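PDB 6TO1: minor fimbrium subunit Mfa5 from Porphyromonas gingivalis ATCC 33277, which serves as an accessory subunit of the minor fimbriae, cell-surface pili that mediate biofilm formation and adhesion to host cells and other oral bacteria. Local coordinates for residues V88-D93 against L506-S511; I404-Q409 against T458-S463. One frame throughout, in Å; residues are numbered along the deposited sequence. Where two conformers were deposited one is given.

Interaction 1 (V88-D93 against L506-S511); sequences VPVAVD and LTYTNS
Val-90 and Tyr-508 reach for each other from opposite directions, and their meeting marks the middle of a sheet-on-sheet contact. The axes of strands 90-93 and 506-510 approach no closer than 9.8 Å and run antiparallel at 160°, a spacing bridged by side chains. Val-90 CG2 lies 3.8 Å from Tyr-508 CE1, in an oblique approach, while CG1 lies above one ring face, displaced toward the rim. With CG set between the backbone N and the carbonyl carbon (chi1 70°), the tyrosine ring extends across the interface, and its OH comes 3.7 Å from Val-90 CB. Beside this pair, the side chains of Val-92 and Leu-506 meet at a slant, CG1 of the valine 3.9 Å from CD2 of the leucine. The loop end is polar: Val-88 N donates a nearly straight bond (170°) to Ser-511 OG at 2.9 Å. One water links Val-88 O to Ser-511 N; a second lies in the ring plane at 2.6 Å from Tyr-508 OH and donates to Val-88 O, so both waters donate to one carbonyl. Strand 90-98 belongs to the sheet containing 110-119, whereas 501-510 runs between 408-417 and 517-520 in the other sheet; Ile-117, Ile-408 and Leu-519 pack against Val-90 from these neighbouring strands.

Interaction 2 (I404-Q409 against T458-S463); sequences INIGIQ and TILSSS
A classic beta bulge joins residues 404-409 to 458-463: Gly-407 and Ile-408 both face Ile-459, and the antiparallel register slips by one between the pairs Ile-406/Leu-460 and Ile-408/Ile-459. Two amides converge on Ile-459 O, Gly-407 N at 2.8 Å and Ile-408 N at 3.0 Å, both in the carbonyl plane. The first bond is bent to 147° at hydrogen and the second nearly straight at 171°. Ile-459 N returns a bond to Ile-408 O, completing the hydrogen-bonded pair. Its two isoleucines share one face of the sheet, with Ile-408 CB 4.1 Å from Ile-459 CB; both touch Thr-119 of strand 110-119, and Ile-408 also reaches Tyr-508 of strand 501-510. At the non-hydrogen-bonded pair the side chains diverge at their roots, yet Ile-406 CD1 turns back to lie 3.3 Å from both Leu-460 CD2 and Thr-458 CG2, closer than methyl groups normally pack. Ile-406 crosses Leu-460 at a slant and Thr-458 at about a right angle. Farther along, Ser-461 N bonds to Asn-405 O at 2.9 Å from above the carbonyl plane. With chi1 at 60° the hydroxyl of Ser-461 is turned to the preceding carbonyl, and OG donates to Ile-404 O at 2.8 Å, in that carbonyl's plane. Ser-461 therefore holds two consecutive carbonyls, one with its amide and one with its hydroxyl. Together with the doubly gripped Ile-459 O, this implies that hydrogen bonding largely through the main chain carries the connection past the register shift, with apolar side chains lying alongside.

Both contacts lie at the same end of a two-sheet domain, their centres about 9 Å apart, but they join its parts differently. Interaction 1 spans the sheets, with apolar side chains between strands and polar atoms and water at the loop end; two of its six touching residues are buried and none is fully exposed. Interaction 2 is mainly backbone pairing, and mixes buried residues such as Ile-408 and Ile-459 with exposed ones such as Thr-458 and Leu-460. They meet through strands 501-510 and 408-417, neighbours in one sheet: Thr-509 O lies 2.9 Å from Gln-409 N, a probable hydrogen bond. Val-88 CG2 also packs on Ile-404 CG2, bringing the starts of segments 88-93 and 404-409 together.

Interaction 1 (V88-D93 against L506-S511)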
loop_
_atom_site.group_PDB
_atom_site.type_symbol
_atom_site.label_atom_id
_atom_site.label_comp_id
_atom_site.label_asym_id
_atom_site.label_seq_id
_atom_site.Cartn_x
_atom_site.Cartn_y
_atom_site.Cartn_z
ATOM N N VAL A 88 -2.895 1.111 -3.614
ATOM C CA VAL A 88 -2.919 0.994 -2.147
ATOM C C VAL A 88 -3.731 2.148 -1.566
ATOM O O VAL A 88 -3.465 3.329 -1.907
ATOM C CB VAL A 88 -1.498 0.996 -1.579
ATOM C CG1 VAL A 88 -1.557 1.067 -0.039
ATOM C CG2 VAL A 88 -0.728 -0.228 -2.013
ATOM N N PRO A 89 -4.729 1.871 -0.726
ATOM C CA PRO A 89 -5.543 2.962 -0.174
ATOM C C PRO A 89 -4.729 3.839 0.750
ATOM O O PRO A 89 -3.867 3.360 1.489
ATOM C CB PRO A 89 -6.660 2.241 0.590
ATOM C CG PRO A 89 -6.778 0.887 -0.162
ATOM C CD PRO A 89 -5.332 0.552 -0.450
ATOM N N VAL A 90 -5.044 5.123 0.705
ATOM C CA VAL A 90 -4.417 6.147 1.526
ATOM C C VAL A 90 -5.524 6.962 2.178
ATOM O O VAL A 90 -6.506 7.311 1.525
ATOM C CB VAL A 90 -3.505 7.068 0.674
ATOM C CG1 VAL A 90 -2.922 8.197 1.520
ATOM C CG2 VAL A 90 -2.400 6.260 0.018
ATOM N N ALA A 91 -5.323 7.344 3.438
ATOM C CA ALA A 91 -6.266 8.216 4.126
ATOM C C ALA A 91 -5.473 9.172 5.001
ATOM O O ALA A 91 -4.352 8.861 5.430
ATOM C CB ALA A 91 -7.262 7.418 4.974
ATOM N N VAL A 92 -6.052 10.340 5.251
ATOM C CA VAL A 92 -5.370 11.352 6.051
ATOM C C VAL A 92 -6.258 11.713 7.232
ATOM O O VAL A 92 -7.475 11.592 7.157
ATOM C CB VAL A 92 -5.030 12.612 5.241
ATOM C CG1 VAL A 92 -4.059 12.273 4.110
ATOM C CG2 VAL A 92 -6.312 13.289 4.732
ATOM N N ASP A 93 -5.635 12.149 8.323
ATOM C CA ASP A 93 -6.360 12.585 9.503
ATOM C C ASP A 93 -5.535 13.680 10.169
ATOM O O ASP A 93 -4.313 13.752 10.024
ATOM C CB ASP A 93 -6.606 11.439 10.477
ATOM C CG ASP A 93 -7.742 11.721 11.458
ATOM O OD1 ASP A 93 -8.522 12.677 11.266
ATOM O OD2 ASP A 93 -7.822 10.978 12.448
ATOM N N LEU A 506 -2.532 16.883 1.388
ATOM C CA LEU A 506 -1.505 15.961 0.937
ATOM C C LEU A 506 -1.602 15.865 -0.581
ATOM O O LEU A 506 -2.682 15.607 -1.118
ATOM C CB LEU A 506 -1.673 14.580 1.578
ATOM C CG LEU A 506 -0.828 13.463 0.967
ATOM C CD1 LEU A 506 0.649 13.682 1.260
ATOM C CD2 LEU A 506 -1.254 12.107 1.477
ATOM N N THR A 507 -0.481 16.098 -1.266
ATOM C CA THR A 507 -0.339 15.797 -2.687
ATOM C C THR A 507 0.667 14.666 -2.807
ATOM O O THR A 507 1.750 14.731 -2.219
ATOM C CB THR A 507 0.120 17.025 -3.473
ATOM O OG1 THR A 507 -0.742 18.129 -3.162
ATOM C CG2 THR A 507 0.055 16.781 -4.972
ATOM N N TYR A 508 0.306 13.608 -3.529
ATOM C CA TYR A 508 1.180 12.441 -3.473
ATOM C C TYR A 508 1.151 11.635 -4.764
ATOM O O TYR A 508 0.257 11.767 -5.602
ATOM C CB TYR A 508 0.820 11.547 -2.261
ATOM C CG TYR A 508 -0.508 10.804 -2.355
ATOM C CD1 TYR A 508 -0.545 9.464 -2.716
ATOM C CD2 TYR A 508 -1.720 11.432 -2.068
ATOM C CE1 TYR A 508 -1.746 8.773 -2.823
ATOM C CE2 TYR A 508 -2.923 10.740 -2.150
ATOM C CZ TYR A 508 -2.922 9.405 -2.547
ATOM O OH TYR A 508 -4.066 8.664 -2.661
ATOM N N THR A 509 2.170 10.798 -4.889
ATOM C CA THR A 509 2.274 9.809 -5.959
ATOM C C THR A 509 1.911 8.448 -5.378
ATOM O O THR A 509 2.500 8.017 -4.368
ATOM C CB THR A 509 3.676 9.805 -6.557
ATOM O OG1 THR A 509 3.930 11.101 -7.093
ATOM C CG2 THR A 509 3.752 8.750 -7.671
ATOM N N ASN A 510 0.914 7.794 -5.983
ATOM C CA ASN A 510 0.329 6.607 -5.383
ATOM C C ASN A 510 1.192 5.380 -5.695
ATOM O O ASN A 510 2.265 5.474 -6.289
ATOM C CB ASN A 510 -1.127 6.456 -5.821
ATOM C CG ASN A 510 -1.292 6.051 -7.276
ATOM O OD1 ASN A 510 -0.347 5.617 -7.935
ATOM N ND2 ASN A 510 -2.516 6.159 -7.767
ATOM N N SER A 511 0.732 4.219 -5.241
ATOM C CA SER A 511 1.538 3.004 -5.274
ATOM C C SER A 511 1.824 2.513 -6.681
ATOM O O SER A 511 2.707 1.655 -6.844
ATOM C CB SER A 511 0.832 1.903 -4.485
ATOM O OG SER A 511 -0.417 1.556 -5.081
HETATM O O HOH W 1 -1.361 4.476 -3.175
HETATM O O HOH W 2 -4.178 6.100 -3.088
#

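Interaction 2 (I404-Q409 against T458-S463)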
loop_
_atom_site.group_PDB
_atom_site.type_symbol
_atom_site.label_atom_id
_atom_site.label_comp_id
_atom_site.label_asym_id
_atom_site.label_seq_id
_atom_site.Cartn_x
_atom_site.Cartn_y
_atom_site.Cartn_z
ATOM N N ILE A 404 1.530 -5.447 -2.268
ATOM C CA ILE A 404 2.214 -4.239 -2.688
ATOM C C ILE A 404 2.959 -3.632 -1.497
ATOM O O ILE A 404 2.397 -3.443 -0.412
ATOM C CB ILE A 404 1.209 -3.256 -3.298
ATOM C CG1 ILE A 404 0.511 -3.842 -4.529
ATOM C CG2 ILE A 404 1.898 -1.943 -3.653
ATOM C CD1 ILE A 404 1.482 -4.223 -5.667
ATOM N N ASN A 405 4.238 -3.321 -1.703
ATOM C CA ASN A 405 5.135 -2.918 -0.626
ATOM C C ASN A 405 5.054 -1.432 -0.308
ATOM O O ASN A 405 5.186 -1.046 0.857
ATOM C CB ASN A 405 6.580 -3.298 -0.996
ATOM C CG ASN A 405 7.593 -2.934 0.084
ATOM O OD1 ASN A 405 7.450 -3.311 1.250
ATOM N ND2 ASN A 405 8.636 -2.213 -0.312
ATOM N N ILE A 406 4.855 -0.594 -1.316
ATOM C CA ILE A 406 4.859 0.857 -1.146
ATOM C C ILE A 406 3.434 1.384 -1.219
ATOM O O ILE A 406 2.670 1.037 -2.129
ATOM C CB ILE A 406 5.723 1.552 -2.207
ATOM C CG1 ILE A 406 7.169 1.070 -2.202
ATOM C CG2 ILE A 406 5.657 3.079 -2.008
ATOM C CD1 ILE A 406 7.888 1.265 -0.939
ATOM N N GLY A 407 3.082 2.259 -0.283
ATOM C CA GLY A 407 1.776 2.877 -0.303
ATOM C C GLY A 407 1.807 4.232 -0.978
ATOM O O GLY A 407 0.943 4.547 -1.791
ATOM N N ILE A 408 2.822 5.033 -0.643
ATOM C CA ILE A 408 3.047 6.353 -1.225
ATOM C C ILE A 408 4.500 6.433 -1.689
ATOM O O ILE A 408 5.420 6.184 -0.900
ATOM C CB ILE A 408 2.743 7.467 -0.194
ATOM C CG1 ILE A 408 1.233 7.527 0.058
ATOM C CG2 ILE A 408 3.335 8.773 -0.609
ATOM C CD1 ILE A 408 0.912 8.239 1.371
ATOM N N GLN A 409 4.707 6.775 -2.970
ATOM C CA GLN A 409 6.069 6.881 -3.495
ATOM C C GLN A 409 6.698 8.227 -3.167
ATOM O O GLN A 409 7.906 8.307 -2.936
ATOM C CB GLN A 409 6.073 6.672 -5.007
ATOM C CG GLN A 409 5.527 5.323 -5.422
ATOM C CD GLN A 409 5.737 5.036 -6.895
ATOM O OE1 GLN A 409 6.129 5.914 -7.661
ATOM N NE2 GLN A 409 5.496 3.791 -7.289
ATOM N N THR A 458 9.041 8.059 0.689
ATOM C CA THR A 458 8.237 6.866 0.483
ATOM C C THR A 458 7.655 6.374 1.803
ATOM O O THR A 458 8.345 6.322 2.822
ATOM C CB THR A 458 9.100 5.758 -0.149
ATOM O OG1 THR A 458 9.474 6.145 -1.475
ATOM C CG2 THR A 458 8.312 4.460 -0.195
ATOM N N ILE A 459 6.370 6.012 1.781
ATOM C CA ILE A 459 5.691 5.414 2.918
ATOM C C ILE A 459 5.233 4.023 2.504
ATOM O O ILE A 459 4.531 3.875 1.500
ATOM C CB ILE A 459 4.481 6.249 3.370
ATOM C CG1 ILE A 459 4.889 7.678 3.728
ATOM C CG2 ILE A 459 3.815 5.585 4.585
ATOM C CD1 ILE A 459 5.892 7.747 4.837
ATOM N N LEU A 460 5.620 3.012 3.279
ATOM C CA LEU A 460 5.248 1.641 2.964
ATOM C C LEU A 460 3.757 1.393 3.190
ATOM O O LEU A 460 3.046 2.164 3.844
ATOM C CB LEU A 460 6.049 0.669 3.831
ATOM C CG LEU A 460 7.556 0.809 3.739
ATOM C CD1 LEU A 460 8.268 -0.266 4.543
ATOM C CD2 LEU A 460 8.004 0.714 2.292
ATOM N N SER A 461 3.280 0.278 2.646
ATOM C CA SER A 461 1.903 -0.132 2.873
ATOM C C SER A 461 1.707 -0.561 4.325
ATOM O O SER A 461 2.663 -0.808 5.066
ATOM C CB SER A 461 1.543 -1.269 1.902
ATOM O OG SER A 461 2.411 -2.362 2.143
ATOM N N SER A 462 0.443 -0.576 4.738
ATOM C CA SER A 462 0.042 -1.001 6.078
ATOM C C SER A 462 0.842 -0.242 7.137
ATOM O O SER A 462 1.389 -0.817 8.078
ATOM C CB SER A 462 0.196 -2.516 6.241
ATOM O OG SER A 462 -0.623 -3.177 5.288
ATOM N N SER A 463 0.909 1.077 6.969
ATOM C CA SER A 463 1.786 1.900 7.796
ATOM C C SER A 463 1.111 3.226 8.104
ATOM O O SER A 463 0.064 3.565 7.549
ATOM C CB SER A 463 3.128 2.182 7.100
ATOM O OG SER A 463 3.887 0.999 6.935
HETATM O O HOH W 3 5.693 -3.122 2.973
#